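Local coordinates for protein ribosome biogenesis GTPase A (Thermotoga maritima, PDB 3CNN) that binds GTP through a circularly permuted GTPase domain and, as a probable GTPase, is thought to help complete assembly of the 50S ribosomal subunit, at residues 48-53 against 77-82; 29-34 against 54-59; 94-99 against 146-151; 103-108 against 153-158. All blocks are in the same frame, centred on the assembly; numbering follows the deposited sequence.

Interaction 1 (48-53 against 77-82). With GTP (guanosine-5'-triphosphate), chain B.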
# COMPACT_ATOMS: atom_id res chain seq x y z
N GLU A 48 1.79 -8.49 19.00
CA GLU A 48 2.54 -9.35 18.11
C GLU A 48 2.23 -8.85 16.70
O GLU A 48 1.08 -8.88 16.25
CB GLU A 48 2.12 -10.83 18.30
CG GLU A 48 2.87 -11.86 17.43
CD GLU A 48 4.39 -11.77 17.53
OE1 GLU A 48 4.91 -11.21 18.52
OE2 GLU A 48 5.08 -12.28 16.61
N THR A 49 3.28 -8.38 16.03
CA THR A 49 3.16 -7.68 14.75
C THR A 49 3.77 -8.48 13.59
O THR A 49 4.91 -8.94 13.68
CB THR A 49 3.80 -6.25 14.84
OG1 THR A 49 3.10 -5.47 15.82
CG2 THR A 49 3.72 -5.53 13.51
N ILE A 50 2.97 -8.63 12.52
CA ILE A 50 3.41 -9.22 11.25
C ILE A 50 3.43 -8.13 10.17
O ILE A 50 2.41 -7.47 9.95
CB ILE A 50 2.46 -10.37 10.79
CG1 ILE A 50 2.33 -11.46 11.87
CG2 ILE A 50 2.95 -11.01 9.47
CD1 ILE A 50 1.19 -12.46 11.61
N ILE A 51 4.57 -7.93 9.51
CA ILE A 51 4.62 -7.05 8.33
C ILE A 51 4.23 -7.83 7.10
O ILE A 51 4.91 -8.78 6.70
CB ILE A 51 5.98 -6.32 8.13
CG1 ILE A 51 6.22 -5.31 9.28
CG2 ILE A 51 6.00 -5.58 6.78
CD1 ILE A 51 7.66 -4.94 9.52
N LEU A 52 3.12 -7.44 6.51
CA LEU A 52 2.63 -8.09 5.32
C LEU A 52 2.92 -7.17 4.12
O LEU A 52 2.43 -6.04 4.07
CB LEU A 52 1.14 -8.39 5.48
CG LEU A 52 0.44 -9.27 4.44
CD1 LEU A 52 -0.96 -9.66 4.91
CD2 LEU A 52 0.36 -8.56 3.09
N LEU A 53 3.78 -7.65 3.21
CA LEU A 53 4.10 -6.92 1.97
C LEU A 53 3.15 -7.33 0.86
O LEU A 53 3.35 -8.35 0.19
CB LEU A 53 5.55 -7.10 1.55
CG LEU A 53 6.59 -6.64 2.57
CD1 LEU A 53 7.96 -6.95 2.04
CD2 LEU A 53 6.45 -5.15 2.90
N ARG A 77 9.05 -10.04 11.88
CA ARG A 77 8.16 -10.99 11.24
C ARG A 77 7.61 -10.34 9.95
O ARG A 77 6.86 -9.36 10.00
CB ARG A 77 7.04 -11.38 12.20
CG ARG A 77 6.24 -12.63 11.83
CD ARG A 77 5.44 -13.14 13.05
NE ARG A 77 4.40 -14.11 12.70
CZ ARG A 77 3.44 -14.52 13.53
NH1 ARG A 77 3.36 -14.06 14.77
NH2 ARG A 77 2.53 -15.40 13.12
N VAL A 78 8.01 -10.87 8.81
CA VAL A 78 7.56 -10.36 7.53
C VAL A 78 7.13 -11.47 6.57
O VAL A 78 7.78 -12.51 6.48
CB VAL A 78 8.65 -9.45 6.88
CG1 VAL A 78 9.95 -10.23 6.66
CG2 VAL A 78 8.16 -8.86 5.59
N ILE A 79 6.02 -11.23 5.86
CA ILE A 79 5.57 -12.09 4.75
C ILE A 79 5.22 -11.26 3.51
O ILE A 79 5.10 -10.03 3.59
CB ILE A 79 4.35 -12.95 5.14
CG1 ILE A 79 3.19 -12.06 5.60
CG2 ILE A 79 4.73 -13.97 6.22
CD1 ILE A 79 1.83 -12.54 5.14
N THR A 80 5.08 -11.93 2.36
CA THR A 80 4.64 -11.31 1.11
C THR A 80 3.44 -12.07 0.53
O THR A 80 3.36 -13.29 0.68
CB THR A 80 5.76 -11.27 0.03
OG1 THR A 80 5.97 -12.59 -0.50
CG2 THR A 80 7.09 -10.72 0.58
N THR A 81 2.53 -11.35 -0.13
CA THR A 81 1.34 -11.97 -0.73
C THR A 81 0.69 -11.02 -1.72
O THR A 81 1.19 -9.94 -1.95
CB THR A 81 0.33 -12.40 0.36
OG1 THR A 81 -0.77 -13.12 -0.22
CG2 THR A 81 -0.18 -11.20 1.15
N HIS A 82 -0.43 -11.46 -2.31
CA HIS A 82 -1.23 -10.65 -3.22
C HIS A 82 -2.64 -11.26 -3.35
O HIS A 82 -2.84 -12.40 -3.00
CB HIS A 82 -0.55 -10.53 -4.59
CG HIS A 82 -0.41 -11.83 -5.32
ND1 HIS A 82 -1.29 -12.23 -6.31
CD2 HIS A 82 0.51 -12.82 -5.22
CE1 HIS A 82 -0.93 -13.42 -6.76
NE2 HIS A 82 0.16 -13.79 -6.12
PG GTP B . -9.04 1.57 2.04
O1G GTP B . -8.30 1.69 3.37
O2G GTP B . -8.96 2.90 1.30
O3G GTP B . -10.52 1.26 2.23
O3B GTP B . -8.44 0.41 1.08
PB GTP B . -8.05 -1.07 1.57
O1B GTP B . -6.79 -1.01 2.40
O2B GTP B . -9.19 -1.73 2.31
O3A GTP B . -7.68 -1.75 0.18
PA GTP B . -8.61 -2.50 -0.86
O1A GTP B . -8.60 -3.98 -0.55
O2A GTP B . -9.98 -1.92 -1.05
O5' GTP B . -7.70 -2.32 -2.18
C5' GTP B . -7.66 -1.12 -2.93
C4' GTP B . -7.41 -1.51 -4.37
O4' GTP B . -6.27 -2.35 -4.44
C3' GTP B . -8.55 -2.31 -4.96
O3' GTP B . -8.77 -1.85 -6.28
C2' GTP B . -8.05 -3.73 -4.97
O2' GTP B . -8.61 -4.43 -6.05
C1' GTP B . -6.55 -3.56 -5.12
N9 GTP B . -5.71 -4.64 -4.55
C8 GTP B . -5.76 -5.17 -3.27
N7 GTP B . -4.81 -6.11 -3.17
C5 GTP B . -4.15 -6.21 -4.36
C6 GTP B . -3.10 -7.01 -4.80
O6 GTP B . -2.59 -7.84 -4.04
N1 GTP B . -2.62 -6.87 -6.09
C2 GTP B . -3.20 -5.94 -6.94
N2 GTP B . -2.76 -5.80 -8.18
N3 GTP B . -4.24 -5.15 -6.49
C4 GTP B . -4.71 -5.28 -5.23

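Interaction 2 (29-34 against 54-59). With GTP (guanosine-5'-triphosphate), chain B.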
# COMPACT_ATOMS: atom_id res chain seq x y z
N ARG A 29 1.18 -3.52 4.09
CA ARG A 29 1.96 -2.51 3.38
C ARG A 29 1.91 -2.82 1.91
O ARG A 29 1.47 -3.91 1.52
CB ARG A 29 3.42 -2.51 3.86
CG ARG A 29 3.58 -2.36 5.34
CD ARG A 29 4.98 -2.03 5.68
NE ARG A 29 5.15 -1.97 7.11
CZ ARG A 29 6.27 -1.67 7.75
NH1 ARG A 29 7.35 -1.35 7.06
NH2 ARG A 29 6.31 -1.66 9.09
N ASP A 30 2.35 -1.86 1.09
CA ASP A 30 2.48 -2.07 -0.34
C ASP A 30 3.95 -2.45 -0.52
O ASP A 30 4.82 -1.75 -0.01
CB ASP A 30 2.07 -0.80 -1.12
CG ASP A 30 1.85 -1.05 -2.61
OD1 ASP A 30 2.71 -1.68 -3.25
OD2 ASP A 30 0.82 -0.62 -3.18
N ALA A 31 4.22 -3.58 -1.17
CA ALA A 31 5.62 -4.05 -1.38
C ALA A 31 6.44 -3.08 -2.22
O ALA A 31 7.68 -3.07 -2.13
CB ALA A 31 5.65 -5.46 -2.02
N ARG A 32 5.76 -2.28 -3.03
CA ARG A 32 6.42 -1.28 -3.90
C ARG A 32 7.00 -0.13 -3.09
O ARG A 32 7.95 0.52 -3.51
CB ARG A 32 5.44 -0.74 -4.94
CG ARG A 32 4.84 -1.81 -5.84
CD ARG A 32 3.76 -1.28 -6.75
NE ARG A 32 2.55 -0.86 -6.03
CZ ARG A 32 1.56 -0.17 -6.60
NH1 ARG A 32 1.65 0.14 -7.88
NH2 ARG A 32 0.49 0.18 -5.90
N ALA A 33 6.41 0.12 -1.92
CA ALA A 33 6.88 1.19 -1.07
C ALA A 33 6.69 0.79 0.41
O ALA A 33 5.77 1.28 1.06
CB ALA A 33 6.13 2.51 -1.40
N PRO A 34 7.54 -0.14 0.92
CA PRO A 34 7.44 -0.61 2.30
C PRO A 34 7.69 0.42 3.42
O PRO A 34 7.13 0.24 4.51
CB PRO A 34 8.46 -1.76 2.36
CG PRO A 34 8.60 -2.18 0.92
CD PRO A 34 8.58 -0.88 0.19
N ASN A 54 2.12 -6.51 0.67
CA ASN A 54 1.05 -6.83 -0.24
C ASN A 54 1.34 -6.39 -1.69
O ASN A 54 2.25 -5.60 -1.93
CB ASN A 54 -0.25 -6.21 0.28
CG ASN A 54 -1.47 -6.91 -0.22
OD1 ASN A 54 -1.43 -8.10 -0.48
ND2 ASN A 54 -2.57 -6.19 -0.35
N LYS A 55 0.58 -6.94 -2.63
CA LYS A 55 0.59 -6.54 -4.04
C LYS A 55 1.91 -6.87 -4.74
O LYS A 55 2.39 -6.07 -5.55
CB LYS A 55 0.26 -5.05 -4.20
CG LYS A 55 -1.06 -4.60 -3.62
CD LYS A 55 -1.38 -3.17 -4.03
CE LYS A 55 -2.75 -2.72 -3.56
NZ LYS A 55 -2.98 -1.25 -3.72
N VAL A 56 2.51 -8.03 -4.42
CA VAL A 56 3.83 -8.37 -4.97
C VAL A 56 3.69 -8.67 -6.46
O VAL A 56 4.69 -8.69 -7.20
CB VAL A 56 4.55 -9.54 -4.23
CG1 VAL A 56 4.82 -9.18 -2.77
CG2 VAL A 56 3.79 -10.86 -4.35
N ASP A 57 2.43 -8.85 -6.89
CA ASP A 57 2.11 -9.17 -8.27
C ASP A 57 2.39 -7.99 -9.21
O ASP A 57 2.68 -8.19 -10.39
CB ASP A 57 0.66 -9.67 -8.39
CG ASP A 57 -0.36 -8.66 -7.89
OD1 ASP A 57 -0.12 -8.09 -6.82
OD2 ASP A 57 -1.39 -8.44 -8.57
N ILE A 58 2.31 -6.78 -8.67
CA ILE A 58 2.56 -5.57 -9.45
C ILE A 58 3.83 -4.84 -9.00
O ILE A 58 4.05 -3.68 -9.37
CB ILE A 58 1.32 -4.62 -9.47
CG1 ILE A 58 0.94 -4.19 -8.04
CG2 ILE A 58 0.15 -5.29 -10.21
CD1 ILE A 58 -0.13 -3.14 -7.97
N ALA A 59 4.66 -5.53 -8.23
CA ALA A 59 5.91 -4.97 -7.70
C ALA A 59 7.14 -5.58 -8.35
O ALA A 59 7.12 -6.74 -8.76
CB ALA A 59 5.98 -5.15 -6.18
PG GTP B . -9.04 1.57 2.04
O1G GTP B . -8.30 1.69 3.37
O2G GTP B . -8.96 2.90 1.30
O3G GTP B . -10.52 1.26 2.23
O3B GTP B . -8.44 0.41 1.08
PB GTP B . -8.05 -1.07 1.57
O1B GTP B . -6.79 -1.01 2.40
O2B GTP B . -9.19 -1.73 2.31
O3A GTP B . -7.68 -1.75 0.18
PA GTP B . -8.61 -2.50 -0.86
O1A GTP B . -8.60 -3.98 -0.55
O2A GTP B . -9.98 -1.92 -1.05
O5' GTP B . -7.70 -2.32 -2.18
C5' GTP B . -7.66 -1.12 -2.93
C4' GTP B . -7.41 -1.51 -4.37
O4' GTP B . -6.27 -2.35 -4.44
C3' GTP B . -8.55 -2.31 -4.96
O3' GTP B . -8.77 -1.85 -6.28
C2' GTP B . -8.05 -3.73 -4.97
O2' GTP B . -8.61 -4.43 -6.05
C1' GTP B . -6.55 -3.56 -5.12
N9 GTP B . -5.71 -4.64 -4.55
C8 GTP B . -5.76 -5.17 -3.27
N7 GTP B . -4.81 -6.11 -3.17
C5 GTP B . -4.15 -6.21 -4.36
C6 GTP B . -3.10 -7.01 -4.80
O6 GTP B . -2.59 -7.84 -4.04
N1 GTP B . -2.62 -6.87 -6.09
C2 GTP B . -3.20 -5.94 -6.94
N2 GTP B . -2.76 -5.80 -8.18
N3 GTP B . -4.24 -5.15 -6.49
C4 GTP B . -4.71 -5.28 -5.23
O HOH W 1 -1.56 0.47 -2.51
O HOH W 2 3.47 -1.23 -10.15

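Interaction 3 (94-99 against 146-151)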
# COMPACT_ATOMS: atom_id res chain seq x y z
N LEU A 94 0.90 -16.73 7.43
CA LEU A 94 0.66 -15.94 8.63
C LEU A 94 0.86 -16.75 9.93
O LEU A 94 1.32 -16.20 10.94
CB LEU A 94 -0.74 -15.33 8.60
CG LEU A 94 -1.08 -14.25 7.58
CD1 LEU A 94 -2.60 -14.16 7.45
CD2 LEU A 94 -0.49 -12.91 7.98
N SER A 95 0.53 -18.04 9.87
CA SER A 95 0.68 -18.97 11.01
C SER A 95 0.33 -18.34 12.35
O SER A 95 1.18 -18.18 13.23
CB SER A 95 2.08 -19.61 11.03
OG SER A 95 2.09 -20.81 10.25
N PHE A 96 -0.93 -17.96 12.50
CA PHE A 96 -1.40 -17.38 13.73
C PHE A 96 -1.34 -18.40 14.87
O PHE A 96 -1.75 -19.55 14.71
CB PHE A 96 -2.83 -16.85 13.57
CG PHE A 96 -2.94 -15.64 12.68
CD1 PHE A 96 -2.20 -14.49 12.96
CD2 PHE A 96 -3.80 -15.64 11.59
CE1 PHE A 96 -2.31 -13.36 12.16
CE2 PHE A 96 -3.91 -14.51 10.77
CZ PHE A 96 -3.16 -13.38 11.06
N ASP A 97 -0.80 -17.94 16.00
CA ASP A 97 -0.86 -18.61 17.29
C ASP A 97 -2.31 -18.89 17.67
O ASP A 97 -3.22 -18.21 17.18
CB ASP A 97 -0.23 -17.66 18.33
CG ASP A 97 -0.19 -18.24 19.73
OD1 ASP A 97 0.72 -19.06 19.99
OD2 ASP A 97 -1.04 -17.85 20.56
N ARG A 98 -2.53 -19.89 18.52
CA ARG A 98 -3.88 -20.33 18.88
C ARG A 98 -4.71 -19.26 19.61
O ARG A 98 -5.93 -19.19 19.44
CB ARG A 98 -3.84 -21.64 19.70
CG ARG A 98 -3.60 -21.47 21.20
CD ARG A 98 -2.84 -22.65 21.77
NE ARG A 98 -2.94 -22.72 23.22
CZ ARG A 98 -2.56 -23.77 23.95
NH1 ARG A 98 -2.70 -23.76 25.27
NH2 ARG A 98 -2.04 -24.84 23.34
N LEU A 99 -4.05 -18.42 20.40
CA LEU A 99 -4.75 -17.40 21.18
C LEU A 99 -4.84 -16.05 20.48
O LEU A 99 -5.24 -15.07 21.10
CB LEU A 99 -4.10 -17.21 22.55
CG LEU A 99 -4.24 -18.30 23.63
CD1 LEU A 99 -3.57 -17.81 24.91
CD2 LEU A 99 -5.71 -18.66 23.90
N VAL A 146 -8.96 -18.92 15.95
CA VAL A 146 -8.31 -17.60 15.87
C VAL A 146 -9.34 -16.55 15.49
O VAL A 146 -10.18 -16.78 14.62
CB VAL A 146 -7.12 -17.59 14.88
CG1 VAL A 146 -6.74 -16.15 14.44
CG2 VAL A 146 -5.91 -18.33 15.48
N LYS A 147 -9.31 -15.42 16.18
CA LYS A 147 -10.28 -14.35 15.94
C LYS A 147 -9.63 -13.20 15.18
O LYS A 147 -8.47 -12.85 15.43
CB LYS A 147 -10.85 -13.83 17.27
CG LYS A 147 -12.06 -14.56 17.79
CD LYS A 147 -12.41 -14.05 19.19
CE LYS A 147 -13.37 -14.97 19.91
NZ LYS A 147 -12.86 -16.39 20.03
N ILE A 148 -10.38 -12.61 14.25
CA ILE A 148 -9.91 -11.45 13.48
C ILE A 148 -11.04 -10.44 13.40
O ILE A 148 -12.16 -10.79 13.03
CB ILE A 148 -9.44 -11.86 12.04
CG1 ILE A 148 -8.36 -12.96 12.11
CG2 ILE A 148 -8.93 -10.63 11.24
CD1 ILE A 148 -8.10 -13.69 10.83
N LEU A 149 -10.77 -9.18 13.75
CA LEU A 149 -11.78 -8.13 13.63
C LEU A 149 -12.16 -8.02 12.16
O LEU A 149 -11.29 -8.12 11.30
CB LEU A 149 -11.28 -6.78 14.18
CG LEU A 149 -11.02 -6.68 15.70
CD1 LEU A 149 -10.21 -5.45 16.07
CD2 LEU A 149 -12.31 -6.77 16.53
N ASP A 150 -13.45 -7.83 11.87
CA ASP A 150 -13.90 -7.82 10.47
C ASP A 150 -13.75 -6.46 9.78
O ASP A 150 -14.11 -6.32 8.60
CB ASP A 150 -15.34 -8.37 10.33
CG ASP A 150 -16.39 -7.48 10.99
OD1 ASP A 150 -17.59 -7.82 10.84
OD2 ASP A 150 -16.06 -6.47 11.66
N THR A 151 -13.20 -5.49 10.52
CA THR A 151 -12.98 -4.14 10.04
C THR A 151 -11.51 -3.78 10.29
O THR A 151 -10.99 -4.02 11.40
CB THR A 151 -13.89 -3.13 10.79
OG1 THR A 151 -15.25 -3.56 10.68
CG2 THR A 151 -13.79 -1.73 10.21

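Interaction 4 (103-108 against 153-158). With GTP (guanosine-5'-triphosphate), chain B.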
# COMPACT_ATOMS: atom_id res chain seq x y z
N LEU A 103 -5.86 -7.67 14.60
CA LEU A 103 -6.27 -6.46 13.88
C LEU A 103 -5.51 -6.34 12.56
O LEU A 103 -4.28 -6.47 12.52
CB LEU A 103 -6.09 -5.20 14.75
CG LEU A 103 -6.31 -3.82 14.12
CD1 LEU A 103 -7.75 -3.52 13.77
CD2 LEU A 103 -5.76 -2.73 15.01
N ILE A 104 -6.26 -6.15 11.48
CA ILE A 104 -5.68 -5.81 10.18
C ILE A 104 -5.55 -4.28 10.13
O ILE A 104 -6.54 -3.55 10.27
CB ILE A 104 -6.53 -6.32 8.98
CG1 ILE A 104 -6.82 -7.84 9.09
CG2 ILE A 104 -5.87 -5.97 7.65
CD1 ILE A 104 -5.60 -8.75 9.25
N VAL A 105 -4.32 -3.80 9.96
CA VAL A 105 -4.05 -2.36 9.99
C VAL A 105 -3.23 -1.88 8.76
O VAL A 105 -2.50 -2.65 8.13
CB VAL A 105 -3.36 -1.98 11.33
CG1 VAL A 105 -1.86 -1.88 11.18
CG2 VAL A 105 -3.91 -0.69 11.85
N GLY A 106 -3.38 -0.60 8.42
CA GLY A 106 -2.54 0.02 7.39
C GLY A 106 -3.06 1.36 6.91
O GLY A 106 -4.22 1.74 7.17
N VAL A 107 -2.20 2.07 6.18
CA VAL A 107 -2.58 3.33 5.53
C VAL A 107 -3.60 3.01 4.44
O VAL A 107 -3.75 1.84 4.09
CB VAL A 107 -1.33 4.13 5.04
CG1 VAL A 107 -0.35 4.36 6.21
CG2 VAL A 107 -0.62 3.44 3.86
N PRO A 108 -4.34 4.02 3.95
CA PRO A 108 -5.37 3.70 2.95
C PRO A 108 -4.84 2.95 1.72
O PRO A 108 -3.68 3.11 1.34
CB PRO A 108 -5.88 5.09 2.53
CG PRO A 108 -5.64 5.96 3.73
CD PRO A 108 -4.33 5.46 4.29
N GLY A 153 -8.26 -1.20 10.85
CA GLY A 153 -7.91 0.15 11.28
C GLY A 153 -7.15 0.89 10.18
O GLY A 153 -6.11 0.43 9.71
N ILE A 154 -7.68 2.04 9.76
CA ILE A 154 -7.04 2.85 8.73
C ILE A 154 -6.15 3.88 9.40
O ILE A 154 -6.63 4.69 10.20
CB ILE A 154 -8.08 3.53 7.80
CG1 ILE A 154 -8.95 2.45 7.14
CG2 ILE A 154 -7.39 4.39 6.74
CD1 ILE A 154 -10.30 2.91 6.58
N LEU A 155 -4.86 3.83 9.10
CA LEU A 155 -3.91 4.81 9.63
C LEU A 155 -3.59 5.93 8.65
O LEU A 155 -3.24 5.70 7.50
CB LEU A 155 -2.60 4.14 10.07
CG LEU A 155 -2.68 2.83 10.85
CD1 LEU A 155 -1.38 2.09 10.71
CD2 LEU A 155 -3.03 3.03 12.31
N TYR A 156 -3.71 7.15 9.15
CA TYR A 156 -3.26 8.33 8.44
C TYR A 156 -2.03 8.80 9.18
O TYR A 156 -2.01 8.79 10.42
CB TYR A 156 -4.35 9.40 8.46
CG TYR A 156 -5.66 8.89 7.89
CD1 TYR A 156 -5.96 9.05 6.54
CD2 TYR A 156 -6.59 8.24 8.70
CE1 TYR A 156 -7.16 8.58 6.01
CE2 TYR A 156 -7.79 7.77 8.18
CZ TYR A 156 -8.06 7.94 6.83
OH TYR A 156 -9.25 7.48 6.32
N LYS A 157 -1.00 9.17 8.44
CA LYS A 157 0.22 9.67 9.07
C LYS A 157 0.60 11.07 8.61
O LYS A 157 0.06 11.57 7.62
CB LYS A 157 1.38 8.68 8.96
CG LYS A 157 1.63 8.07 7.59
CD LYS A 157 3.06 7.58 7.52
CE LYS A 157 3.19 6.34 6.69
NZ LYS A 157 4.56 5.80 6.79
N ASN A 158 1.52 11.71 9.35
CA ASN A 158 1.91 13.08 9.05
C ASN A 158 2.84 13.16 7.84
O ASN A 158 3.86 12.45 7.76
CB ASN A 158 2.45 13.82 10.30
CG ASN A 158 3.96 14.06 10.26
OD1 ASN A 158 4.76 13.14 10.49
ND2 ASN A 158 4.36 15.31 10.03
PG GTP B . -9.04 1.57 2.04
O1G GTP B . -8.30 1.69 3.37
O2G GTP B . -8.96 2.90 1.30
O3G GTP B . -10.52 1.26 2.23
O3B GTP B . -8.44 0.41 1.08
PB GTP B . -8.05 -1.07 1.57
O1B GTP B . -6.79 -1.01 2.40
O2B GTP B . -9.19 -1.73 2.31
O3A GTP B . -7.68 -1.75 0.18
PA GTP B . -8.61 -2.50 -0.86
O1A GTP B . -8.60 -3.98 -0.55
O2A GTP B . -9.98 -1.92 -1.05
O5' GTP B . -7.70 -2.32 -2.18
C5' GTP B . -7.66 -1.12 -2.93
C4' GTP B . -7.41 -1.51 -4.37
O4' GTP B . -6.27 -2.35 -4.44
C3' GTP B . -8.55 -2.31 -4.96
O3' GTP B . -8.77 -1.85 -6.28
C2' GTP B . -8.05 -3.73 -4.97
O2' GTP B . -8.61 -4.43 -6.05
C1' GTP B . -6.55 -3.56 -5.12
N9 GTP B . -5.71 -4.64 -4.55
C8 GTP B . -5.76 -5.17 -3.27
N7 GTP B . -4.81 -6.11 -3.17
C5 GTP B . -4.15 -6.21 -4.36
C6 GTP B . -3.10 -7.01 -4.80
O6 GTP B . -2.59 -7.84 -4.04
N1 GTP B . -2.62 -6.87 -6.09
C2 GTP B . -3.20 -5.94 -6.94
N2 GTP B . -2.76 -5.80 -8.18
N3 GTP B . -4.24 -5.15 -6.49
C4 GTP B . -4.71 -5.28 -5.23

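Interaction 1 (48-53 against 77-82)
Strands 48-53 and 78-80 run parallel with their axes 4.6 Å apart and 23° from aligned, and I51, L52 and L53 bridge V78, I79 and T80. Their backbone ladder runs from I51 N to R77 O (2.7 Å), then through I79 N to I51 O and L53 N to I79 O, and closes with T81 N reaching L53 O at 3.1 Å. At the start of the ladder R77 stretches across I50, its CG anti to the backbone N (chi1 -164°), so that I50 CD1 lies over one face of the guanidinium. NH1 meets E48 OE2 in a salt bridge at 3.1 Å, lying close to the guanidinium plane and using the anti lone pair of the oxygen; NH2 turns to L94 O. On the L52 face, I79 CD1 packs 3.6 Å from L52 CG, and T81 CG2 presses tightly on L52 CD2 (3.3 Å). On the other face, V78 CG2 touches I51 CG2 and L53 CD1. This is the parallel pairing of a beta-alpha-beta unit: helix 61-73 packs through F71 on I51 and V78, helix 87-94 meets I50 and I79, and strand 24-30 flanks 48-53 as its other sheet neighbour.

Interaction 2 (29-34 against 54-59)
D30 and R32 share a salt-bridge network with K55 across the contact, centred on the carboxylate. R32 grips it side-on, NE to OD1 and NH2 to OD2 (both 2.9 Å), with each oxygen nearly in the guanidinium plane and met on its syn side. OD1 also accepts R32 N, closing an Asx turn. K55 NZ stands a long 3.9 Å from OD2, with a water between them, and has its direct bond to N109 O. A leucine in place of D30 would probably leave the R32 guanidinium, its two-point grip lost, and the K55 amine facing each other without the carboxylate that both share. The backbones join by N54 N to R29 O (2.8 Å) and A31 N to N54 O (2.9 Å). Around this, I58 CD1 sits over the centre of the R32 guanidinium, 3.7 Å from CZ, while A59 CB packs on R32 CG and A31 CB on V56 CG1; R32 NH1 and NH2 also bond to V235 O and A236 O. K55 is extended beyond CG and lies along one face of the guanine, CG 3.4 Å from GTP C6. Residues 54-57 are the NKxD motif of GTPases: D57 OD1 and OD2 take GTP N1 and N2, a pairing that reads guanine, while N54 ND2 bonds to T110 O. The D30 carboxylate thus probably steadies R32 directly and, more loosely and through water, the lysine that supports the base.

Interaction 3 (94-99 against 146-151)
V146 and F96 make the main apolar contact, their side chains crossing at about a right angle. V146 CG2 lies 3.9 Å from F96 CB, while CG1 reaches both F96 CB and CD2, so the valine fork straddles the root of the phenylalanine more than its ring. Two residues on, in strand 147-154, I148 CD1 approaches F96 CE2 more loosely at 4.3 Å. One face of the F96 ring is covered within its own segment by L94 CB. F96 has its CG anti to the carbonyl carbon (chi1 -70°), which sends the ring inward to V102 and I50. A close van der Waals contact of a carbonyl oxygen with a methyl joins this packing: D97 O lies 3.2 Å from V146 CG2. With alanine at V146 both methyls are gone, and the loss is likely to open a gap between the strand start and the F96 and D97 backbone, leaving the ring less firmly seated. In the fold, 94-99 leads from the end of helix 87-94 through the loop before strand 101-106 of the alpha/beta GTPase sheet, and 146-151 enters the adjacent parallel strand 147-154; the loop thus packs against the start of the strand that lies next to the one it leads into. The hydrogen bonds run within 94-99 or to residues outside the two segments. D97 OD2 takes L99 N (3.1 Å) from above the carboxylate plane, forming an Asx turn, and L99 O receives N23 ND2. K147 is tied through its backbone to A100 and V102, and I148 to F140 of strand 139-141, placing 147-154 between two sheet neighbours.

Interaction 4 (103-108 against 153-158)
G106 N and G153 O bond where the strand entering the P-loop (Walker A) runs parallel to the strand ending in the DxxG motif of GTPases, G153 being part of the GTP site. The bridges pair V105 with G153 and G106 with I154. G153 N bonds to I104 O (3.0 Å), G106 N returns to G153 O at 3.2 Å, and L155 N meets G106 O (2.9 Å) from well above its carbonyl plane. Both glycines leave little room for a side chain: a beta carbon on G153 would press on V105 CG2, and one on G106, with phi 166°, on the preceding carbonyl. V105 CG2 lies beside G153, against its O, and meets L155 CD2, the valine and leucine side chains crossing at about a right angle. P108 CG lies across I154 CG2 and Y156 CE1, each 3.8 Å away. Together P108 CA and I154 CG1 border O1G of the GTP gamma phosphate, the former at 3.6 Å. Behind these contacts, I15 of helix 14-19 packs on V105 and L155, A39 and V42 also meet L155, and from strand 24-30 V26 and V28 pack on I104 and V25 on V105. K112 packs on I104 and I154, and its NZ bonds to V107 O.

All four contacts reach one mixed sheet, whose strands run in the order 78-80, 48-54, 24-30, 101-106, 147-154, 139-141. Interactions 1 and 2 alternate along the chain, have centres 11 Å apart and meet where strand 48-54 borders strand 24-30. Interactions 3 and 4 likewise alternate, share strand 147-154 and have centres 18 Å apart, both later in the chain than the first two. Interaction 3 meets interaction 1 through R77 on L94 and I50 on F96, at the sheet end away from GTP; interactions 1, 2 and 4 all touch the nucleotide. The guanine-reading motif thus precedes the phosphate-binding loop in sequence, as expected of a circularly permuted GTPase, yet both converge on one GTP.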